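Transcriptional regulator, LRP/AsnC family (Neisseria meningitidis, PDB 2P5V) probably regulates transcription by sequence-specific DNA binding through a winged helix-turn-helix domain, and binds calcium in its Lrp/AsnC ligand-binding domain. Local coordinates at residues 6-9 with 10-14; 41-44 with 45-49; 123-127 with 128-132. All coordinates share one frame; numbering follows the deposited sequence.

Contact 1: residues 6-9 with 10-14; sequences LTLD and KTDIK
The carboxylates of Asp9 and Asp12 lie with their planes only 19° apart, and Asp12 OD2 stands over one face of the Asp9 group, 3.2 Å from Asp9 CG and 3.0 Å from Asp9 OD1. The Asp12 N-H reaches Asp9 OD1 from much nearer that plane, at 3.0 Å, in a bond of 160° at the hydrogen. The same oxygen receives two weak bonds from Thr11, through its N and its OG1. In return, Asp12 OD2 accepts from Asp9 N in a straight but long, weak bond of 3.4 Å. These donors, with the salt bridge of Arg44 to Asp9 OD2 and its long, weak ion pair to Asp12 OD2, would probably offset the repulsion between two ionised groups. With chi1 at 57°, Asp9 CG sits between its own N and carbonyl carbon, which turns the carboxylate back over the amides of the first helical turn. Leu8 lays CD2 against Asp12 CB at 3.8 Å, an apolar contact beside the carboxylates, and Ile13 N already makes a regular helical bond to Asp9 O. Side chain to backbone N-H in both directions, between N-cap and third helical residue, defines a capping box; here it starts helix 10-21 of the winged helix-turn-helix domain.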
loop_
_atom_site.group_PDB
_atom_site.type_symbol
_atom_site.label_atom_id
_atom_site.label_comp_id
_atom_site.label_asym_id
_atom_site.label_seq_id
_atom_site.Cartn_x
_atom_site.Cartn_y
_atom_site.Cartn_z
ATOM N N LEU G 6 -13.999 -42.513 4.680
ATOM C CA LEU G 6 -14.500 -43.795 5.193
ATOM C C LEU G 6 -16.023 -43.826 5.244
ATOM O O LEU G 6 -16.649 -44.786 4.792
ATOM C CB LEU G 6 -13.966 -44.078 6.605
ATOM C CG LEU G 6 -12.558 -44.652 6.738
ATOM C CD1 LEU G 6 -12.136 -44.652 8.198
ATOM C CD2 LEU G 6 -12.492 -46.055 6.156
ATOM N N THR G 7 -16.608 -42.774 5.808
ATOM C CA THR G 7 -18.045 -42.727 6.058
ATOM C C THR G 7 -18.879 -42.647 4.774
ATOM O O THR G 7 -19.863 -43.370 4.640
ATOM C CB THR G 7 -18.403 -41.546 6.988
ATOM O OG1 THR G 7 -17.593 -41.607 8.171
ATOM C CG2 THR G 7 -19.881 -41.586 7.372
ATOM N N LEU G 8 -18.468 -41.789 3.838
ATOM C CA LEU G 8 -19.243 -41.508 2.623
ATOM C C LEU G 8 -18.738 -42.247 1.384
ATOM O O LEU G 8 -17.557 -42.160 1.026
ATOM C CB LEU G 8 -19.232 -40.011 2.322
ATOM C CG LEU G 8 -19.715 -39.089 3.440
ATOM C CD1 LEU G 8 -19.702 -37.639 2.960
ATOM C CD2 LEU G 8 -21.104 -39.498 3.914
ATOM N N ASP G 9 -19.659 -42.944 0.724
ATOM C CA ASP G 9 -19.378 -43.663 -0.513
ATOM C C ASP G 9 -19.969 -42.886 -1.682
ATOM O O ASP G 9 -20.565 -41.827 -1.482
ATOM C CB ASP G 9 -19.955 -45.082 -0.451
ATOM C CG ASP G 9 -21.449 -45.097 -0.188
ATOM O OD1 ASP G 9 -22.181 -44.278 -0.791
ATOM O OD2 ASP G 9 -21.887 -45.933 0.631
ATOM N N LYS G 10 -19.818 -43.432 -2.890
ATOM C CA LYS G 10 -20.221 -42.752 -4.126
ATOM C C LYS G 10 -21.696 -42.329 -4.178
ATOM O O LYS G 10 -22.025 -41.318 -4.811
ATOM C CB LYS G 10 -19.887 -43.624 -5.345
ATOM C CG LYS G 10 -20.080 -42.919 -6.685
ATOM C CD LYS G 10 -19.432 -43.679 -7.842
ATOM C CE LYS G 10 -20.131 -45.001 -8.130
ATOM N NZ LYS G 10 -19.557 -45.683 -9.329
ATOM N N THR G 11 -22.580 -43.085 -3.522
ATOM C CA THR G 11 -24.012 -42.759 -3.553
ATOM C C THR G 11 -24.380 -41.707 -2.494
ATOM O O THR G 11 -25.326 -40.937 -2.683
ATOM C CB THR G 11 -24.926 -44.020 -3.450
ATOM O OG1 THR G 11 -25.221 -44.311 -2.082
ATOM C CG2 THR G 11 -24.277 -45.228 -4.124
ATOM N N ASP G 12 -23.628 -41.667 -1.395
ATOM C CA ASP G 12 -23.755 -40.588 -0.411
ATOM C C ASP G 12 -23.283 -39.251 -1.006
ATOM O O ASP G 12 -23.867 -38.194 -0.725
ATOM C CB ASP G 12 -22.967 -40.915 0.864
ATOM C CG ASP G 12 -23.586 -42.052 1.659
ATOM O OD1 ASP G 12 -24.766 -41.935 2.058
ATOM O OD2 ASP G 12 -22.890 -43.067 1.889
ATOM N N ILE G 13 -22.236 -39.301 -1.832
ATOM C CA ILE G 13 -21.798 -38.117 -2.580
ATOM C C ILE G 13 -22.930 -37.626 -3.479
ATOM O O ILE G 13 -23.294 -36.450 -3.440
ATOM C CB ILE G 13 -20.548 -38.392 -3.462
ATOM C CG1 ILE G 13 -19.328 -38.766 -2.608
ATOM C CG2 ILE G 13 -20.221 -37.178 -4.331
ATOM C CD1 ILE G 13 -18.946 -37.726 -1.577
ATOM N N LYS G 14 -23.481 -38.539 -4.274
ATOM C CA LYS G 14 -24.579 -38.233 -5.196
ATOM C C LYS G 14 -25.748 -37.531 -4.501
ATOM O O LYS G 14 -26.282 -36.554 -5.020
ATOM C CB LYS G 14 -25.073 -39.520 -5.867
ATOM C CG LYS G 14 -26.187 -39.332 -6.897
ATOM C CD LYS G 14 -25.706 -38.574 -8.126
ATOM C CE LYS G 14 -26.706 -38.679 -9.272
ATOM N NZ LYS G 14 -26.064 -38.469 -10.600
#

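Contact 2: residues 41-44 with 45-49; sequences CLRR and LKQLE
Arg43 and Gln47, one helical turn apart, run side by side and point the same way. The touch is made by the aliphatic part of the arginine: Gln47 NE2 lies 3.7 Å from Arg43 CG, while the guanidinium and amide planes are turned 57° from each other, so the two flat groups do not stack. Gln47 NE2 sits toward the edge of the guanidinium, near its plane. Each chain reaches this place by a different first torsion. Arg43 has CG opposite its backbone N (chi1 178°), whereas Gln47 has CG opposite its carbonyl carbon (chi1 -69°), which folds the glutamine back over the preceding turn, its CG 3.4 Å from Arg43 O. On the other branch of the amide, OE1 rests 3.7 Å from Arg44 CA.

Arg44 heads elsewhere. Its chain bends at chi3 and carries the guanidinium off to a salt bridge with Asp9. Leu48 CG lies 3.4 Å from Arg44 O, beside the bond in which that oxygen accepts Leu48 N. Four successive i to i+4 backbone bonds, from Leu45 N to Cys41 O at 3.0 Å through Leu48 N to Arg44 O at 3.2 Å, show regular alpha-helical geometry across these residues.

Across these two turns of helix 38-50, part of the winged helix-turn-helix domain, Arg43, Lys46 and Gln47 are exposed while Cys41, Leu45 and Leu48 are buried. Leu48 packs on Ile15 and Leu16 of helix 10-21, Leu45 touches Leu19 of that helix and Leu30 of helix 27-33, and Cys41 meets Asn27 and Ser31 of helix 27-33.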
loop_
_atom_site.group_PDB
_atom_site.type_symbol
_atom_site.label_atom_id
_atom_site.label_comp_id
_atom_site.label_asym_id
_atom_site.label_seq_id
_atom_site.Cartn_x
_atom_site.Cartn_y
_atom_site.Cartn_z
ATOM N N CYS G 41 -32.517 -44.725 1.307
ATOM C CA CYS G 41 -32.226 -43.336 0.976
ATOM C C CYS G 41 -32.463 -42.398 2.161
ATOM O O CYS G 41 -31.648 -41.516 2.435
ATOM C CB CYS G 41 -33.090 -42.886 -0.197
ATOM S SG CYS G 41 -32.845 -41.162 -0.648
ATOM N N LEU G 42 -33.589 -42.590 2.842
ATOM C CA LEU G 42 -33.943 -41.799 4.023
ATOM C C LEU G 42 -32.981 -42.071 5.179
ATOM O O LEU G 42 -32.636 -41.158 5.930
ATOM C CB LEU G 42 -35.376 -42.126 4.466
ATOM C CG LEU G 42 -36.049 -41.201 5.480
ATOM C CD1 LEU G 42 -36.430 -39.879 4.820
ATOM C CD2 LEU G 42 -37.270 -41.879 6.079
ATOM N N ARG G 43 -32.562 -43.328 5.327
ATOM C CA ARG G 43 -31.601 -43.688 6.368
ATOM C C ARG G 43 -30.258 -43.014 6.107
ATOM O O ARG G 43 -29.650 -42.461 7.028
ATOM C CB ARG G 43 -31.415 -45.210 6.465
ATOM C CG ARG G 43 -30.372 -45.639 7.507
ATOM C CD ARG G 43 -30.322 -47.147 7.716
ATOM N NE ARG G 43 -29.777 -47.870 6.561
ATOM C CZ ARG G 43 -30.468 -48.673 5.745
ATOM N NH1 ARG G 43 -31.773 -48.889 5.919
ATOM N NH2 ARG G 43 -29.843 -49.273 4.736
ATOM N N ARG G 44 -29.810 -43.061 4.852
ATOM C CA ARG G 44 -28.527 -42.481 4.466
ATOM C C ARG G 44 -28.511 -40.971 4.684
ATOM O O ARG G 44 -27.544 -40.433 5.212
ATOM C CB ARG G 44 -28.209 -42.783 3.006
ATOM C CG ARG G 44 -28.053 -44.253 2.690
ATOM C CD ARG G 44 -27.979 -44.491 1.192
ATOM N NE ARG G 44 -26.598 -44.603 0.738
ATOM C CZ ARG G 44 -25.862 -45.710 0.817
ATOM N NH1 ARG G 44 -26.355 -46.829 1.336
ATOM N NH2 ARG G 44 -24.616 -45.700 0.376
ATOM N N LEU G 45 -29.581 -40.298 4.275
ATOM C CA LEU G 45 -29.709 -38.853 4.480
ATOM C C LEU G 45 -29.686 -38.486 5.968
ATOM O O LEU G 45 -29.033 -37.519 6.369
ATOM C CB LEU G 45 -31.001 -38.341 3.842
ATOM C CG LEU G 45 -31.270 -36.844 3.951
ATOM C CD1 LEU G 45 -30.083 -36.060 3.412
ATOM C CD2 LEU G 45 -32.551 -36.478 3.219
ATOM N N LYS G 46 -30.409 -39.260 6.772
ATOM C CA LYS G 46 -30.429 -39.087 8.226
ATOM C C LYS G 46 -29.020 -39.118 8.823
ATOM O O LYS G 46 -28.694 -38.309 9.686
ATOM C CB LYS G 46 -31.269 -40.189 8.878
ATOM C CG LYS G 46 -31.886 -39.788 10.208
ATOM C CD LYS G 46 -33.270 -39.164 10.028
ATOM C CE LYS G 46 -34.327 -40.219 9.715
ATOM N NZ LYS G 46 -35.707 -39.696 9.896
ATOM N N GLN G 47 -28.199 -40.067 8.370
ATOM C CA GLN G 47 -26.807 -40.179 8.814
ATOM C C GLN G 47 -26.020 -38.914 8.462
ATOM O O GLN G 47 -25.227 -38.415 9.267
ATOM C CB GLN G 47 -26.131 -41.407 8.182
ATOM C CG GLN G 47 -26.667 -42.756 8.690
ATOM C CD GLN G 47 -26.393 -43.929 7.742
ATOM O OE1 GLN G 47 -25.843 -43.758 6.651
ATOM N NE2 GLN G 47 -26.787 -45.129 8.162
ATOM N N LEU G 48 -26.257 -38.398 7.261
ATOM C CA LEU G 48 -25.599 -37.181 6.786
ATOM C C LEU G 48 -25.965 -35.950 7.616
ATOM O O LEU G 48 -25.104 -35.116 7.890
ATOM C CB LEU G 48 -25.939 -36.926 5.312
ATOM C CG LEU G 48 -25.389 -37.952 4.329
ATOM C CD1 LEU G 48 -25.989 -37.756 2.949
ATOM C CD2 LEU G 48 -23.881 -37.847 4.282
ATOM N N GLU G 49 -27.235 -35.839 8.007
ATOM C CA GLU G 49 -27.693 -34.730 8.853
ATOM C C GLU G 49 -27.196 -34.878 10.290
ATOM O O GLU G 49 -26.749 -33.908 10.896
ATOM C CB GLU G 49 -29.220 -34.630 8.848
ATOM C CG GLU G 49 -29.804 -34.030 7.576
ATOM C CD GLU G 49 -31.302 -34.275 7.449
ATOM O OE1 GLU G 49 -31.944 -34.638 8.460
ATOM O OE2 GLU G 49 -31.839 -34.111 6.333
#

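Contact 3: residues 123-127 with 128-132; sequences SHFVL and DTLLS
Val126 and Leu131 lie side by side and point the same way, Val126 CG1 touching Leu131 CD1 at 3.5 Å; Leu127 CD2 joins them from 4.0 Å to the same Leu131 CD1. On another face, the Phe125 ring crosses Thr129 obliquely, its CE1 3.7 Å from Thr129 CG2. That methyl stands opposite the threonine's backbone N (chi1 of the hydroxyl -61°), which directs it at the ring. A third pair brings the His124 ring edge to a carboxylate: Asp128 OD2 lies near the imidazole plane, 3.2 Å from His124 CD2, with the two planes 83° apart; His124 ND1 is hydrogen-bonded to Asn120 O.

The backbone explains the spacing of five between Val126 and Leu131. Leu131 N bonds to Val126 O at 2.9 Å, nearly in line with the carbonyl, and Leu130 N reaches Phe125 O at 3.0 Å. Both are i to i+5 bonds, the mark of a wider pi-type turn. Phe125 O also accepts Thr129 N at 2.7 Å, and its two donors approach from opposite faces of the carbonyl plane.

The contact lies in the Lrp/AsnC ligand-binding domain, the Leu131 side chain about 7 Å from a bound calcium ion. Phe125 meets Trp95 edge-to-face and, with Leu130, packs on Ile74. Leu130 also reaches Val136 and Ala139, so this part of helix 119-130 packs on strands 70-78 and 136-150, neighbours in the sheet, while Val126 packs on Leu145 of a second subunit and Leu127 and Leu131 on Arg85 of a third.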
loop_
_atom_site.group_PDB
_atom_site.type_symbol
_atom_site.label_atom_id
_atom_site.label_comp_id
_atom_site.label_asym_id
_atom_site.label_seq_id
_atom_site.Cartn_x
_atom_site.Cartn_y
_atom_site.Cartn_z
ATOM N N SER G 123 -24.193 4.031 3.390
ATOM C CA SER G 123 -23.648 5.132 4.133
ATOM C C SER G 123 -24.183 5.216 5.570
ATOM O O SER G 123 -23.415 5.452 6.495
ATOM C CB SER G 123 -23.940 6.425 3.394
ATOM O OG SER G 123 -23.538 7.519 4.186
ATOM N N HIS G 124 -25.487 5.035 5.749
ATOM C CA HIS G 124 -26.080 5.052 7.092
ATOM C C HIS G 124 -25.529 3.923 7.951
ATOM O O HIS G 124 -25.185 4.132 9.116
ATOM C CB HIS G 124 -27.608 4.953 7.033
ATOM C CG HIS G 124 -28.292 6.279 6.977
ATOM N ND1 HIS G 124 -28.656 6.883 5.791
ATOM C CD2 HIS G 124 -28.673 7.125 7.961
ATOM C CE1 HIS G 124 -29.239 8.040 6.049
ATOM N NE2 HIS G 124 -29.261 8.211 7.359
ATOM N N PHE G 125 -25.468 2.727 7.379
ATOM C CA PHE G 125 -24.899 1.581 8.083
ATOM C C PHE G 125 -23.462 1.851 8.522
ATOM O O PHE G 125 -23.143 1.803 9.705
ATOM C CB PHE G 125 -24.940 0.333 7.205
ATOM C CG PHE G 125 -24.233 -0.836 7.803
ATOM C CD1 PHE G 125 -24.715 -1.424 8.961
ATOM C CD2 PHE G 125 -23.068 -1.329 7.239
ATOM C CE1 PHE G 125 -24.065 -2.494 9.537
ATOM C CE2 PHE G 125 -22.408 -2.411 7.813
ATOM C CZ PHE G 125 -22.908 -2.992 8.959
ATOM N N VAL G 126 -22.606 2.154 7.555
ATOM C CA VAL G 126 -21.192 2.419 7.816
ATOM C C VAL G 126 -20.978 3.533 8.864
ATOM O O VAL G 126 -20.338 3.314 9.897
ATOM C CB VAL G 126 -20.474 2.778 6.495
ATOM C CG1 VAL G 126 -19.121 3.392 6.760
ATOM C CG2 VAL G 126 -20.347 1.531 5.622
ATOM N N LEU G 127 -21.535 4.712 8.606
ATOM C CA LEU G 127 -21.301 5.875 9.473
ATOM C C LEU G 127 -21.924 5.731 10.863
ATOM O O LEU G 127 -21.296 6.100 11.857
ATOM C CB LEU G 127 -21.812 7.168 8.820
ATOM C CG LEU G 127 -21.101 7.669 7.549
ATOM C CD1 LEU G 127 -21.441 9.146 7.294
ATOM C CD2 LEU G 127 -19.590 7.487 7.613
ATOM N N ASP G 128 -23.150 5.206 10.929
ATOM C CA ASP G 128 -23.893 5.141 12.192
ATOM C C ASP G 128 -23.703 3.819 12.948
ATOM O O ASP G 128 -23.794 3.806 14.168
ATOM C CB ASP G 128 -25.391 5.385 11.968
ATOM C CG ASP G 128 -25.665 6.575 11.073
ATOM O OD1 ASP G 128 -24.774 7.438 10.926
ATOM O OD2 ASP G 128 -26.776 6.641 10.507
ATOM N N THR G 129 -23.446 2.715 12.243
ATOM C CA THR G 129 -23.347 1.410 12.911
ATOM C C THR G 129 -21.920 0.887 12.973
ATOM O O THR G 129 -21.380 0.679 14.048
ATOM C CB THR G 129 -24.264 0.355 12.245
ATOM O OG1 THR G 129 -25.617 0.794 12.340
ATOM C CG2 THR G 129 -24.150 -0.995 12.939
ATOM N N LEU G 130 -21.313 0.675 11.816
ATOM C CA LEU G 130 -20.003 0.044 11.763
ATOM C C LEU G 130 -18.914 0.870 12.452
ATOM O O LEU G 130 -18.260 0.387 13.371
ATOM C CB LEU G 130 -19.612 -0.202 10.315
ATOM C CG LEU G 130 -18.333 -1.005 10.086
ATOM C CD1 LEU G 130 -18.379 -2.328 10.845
ATOM C CD2 LEU G 130 -18.168 -1.223 8.606
ATOM N N LEU G 131 -18.737 2.113 12.007
ATOM C CA LEU G 131 -17.584 2.916 12.407
ATOM C C LEU G 131 -17.716 3.407 13.833
ATOM O O LEU G 131 -16.711 3.656 14.491
ATOM C CB LEU G 131 -17.386 4.097 11.455
ATOM C CG LEU G 131 -16.975 3.690 10.036
ATOM C CD1 LEU G 131 -16.920 4.885 9.102
ATOM C CD2 LEU G 131 -15.634 2.973 10.052
ATOM N N SER G 132 -18.960 3.525 14.296
ATOM C CA SER G 132 -19.275 3.947 15.655
ATOM C C SER G 132 -18.968 2.866 16.698
ATOM O O SER G 132 -18.890 3.160 17.895
ATOM C CB SER G 132 -20.756 4.319 15.742
ATOM O OG SER G 132 -21.567 3.206 15.405
#

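Contacts 1 and 2 belong to the same DNA-binding domain and touch directly: Arg44 NH2 of contact 2 forms a 2.8 Å salt bridge to Asp9 OD2 of contact 1, and Leu8 CD2 meets Leu48 CD2. The residues leading into helix 10-21 are thus tied to helix 38-50 by a charged pair and an apolar contact. Contact 3 lies with its centre about 46 Å from that of contact 1, on the opposite side of the chain's centre, in the ligand-binding domain. Each is partly buried, but their chemistry differs: acidic capping in contact 1, regular helix with a polar outer face in contact 2, and in contact 3 a pi-type turn whose apolar side chains serve both sheet and neighbouring subunits.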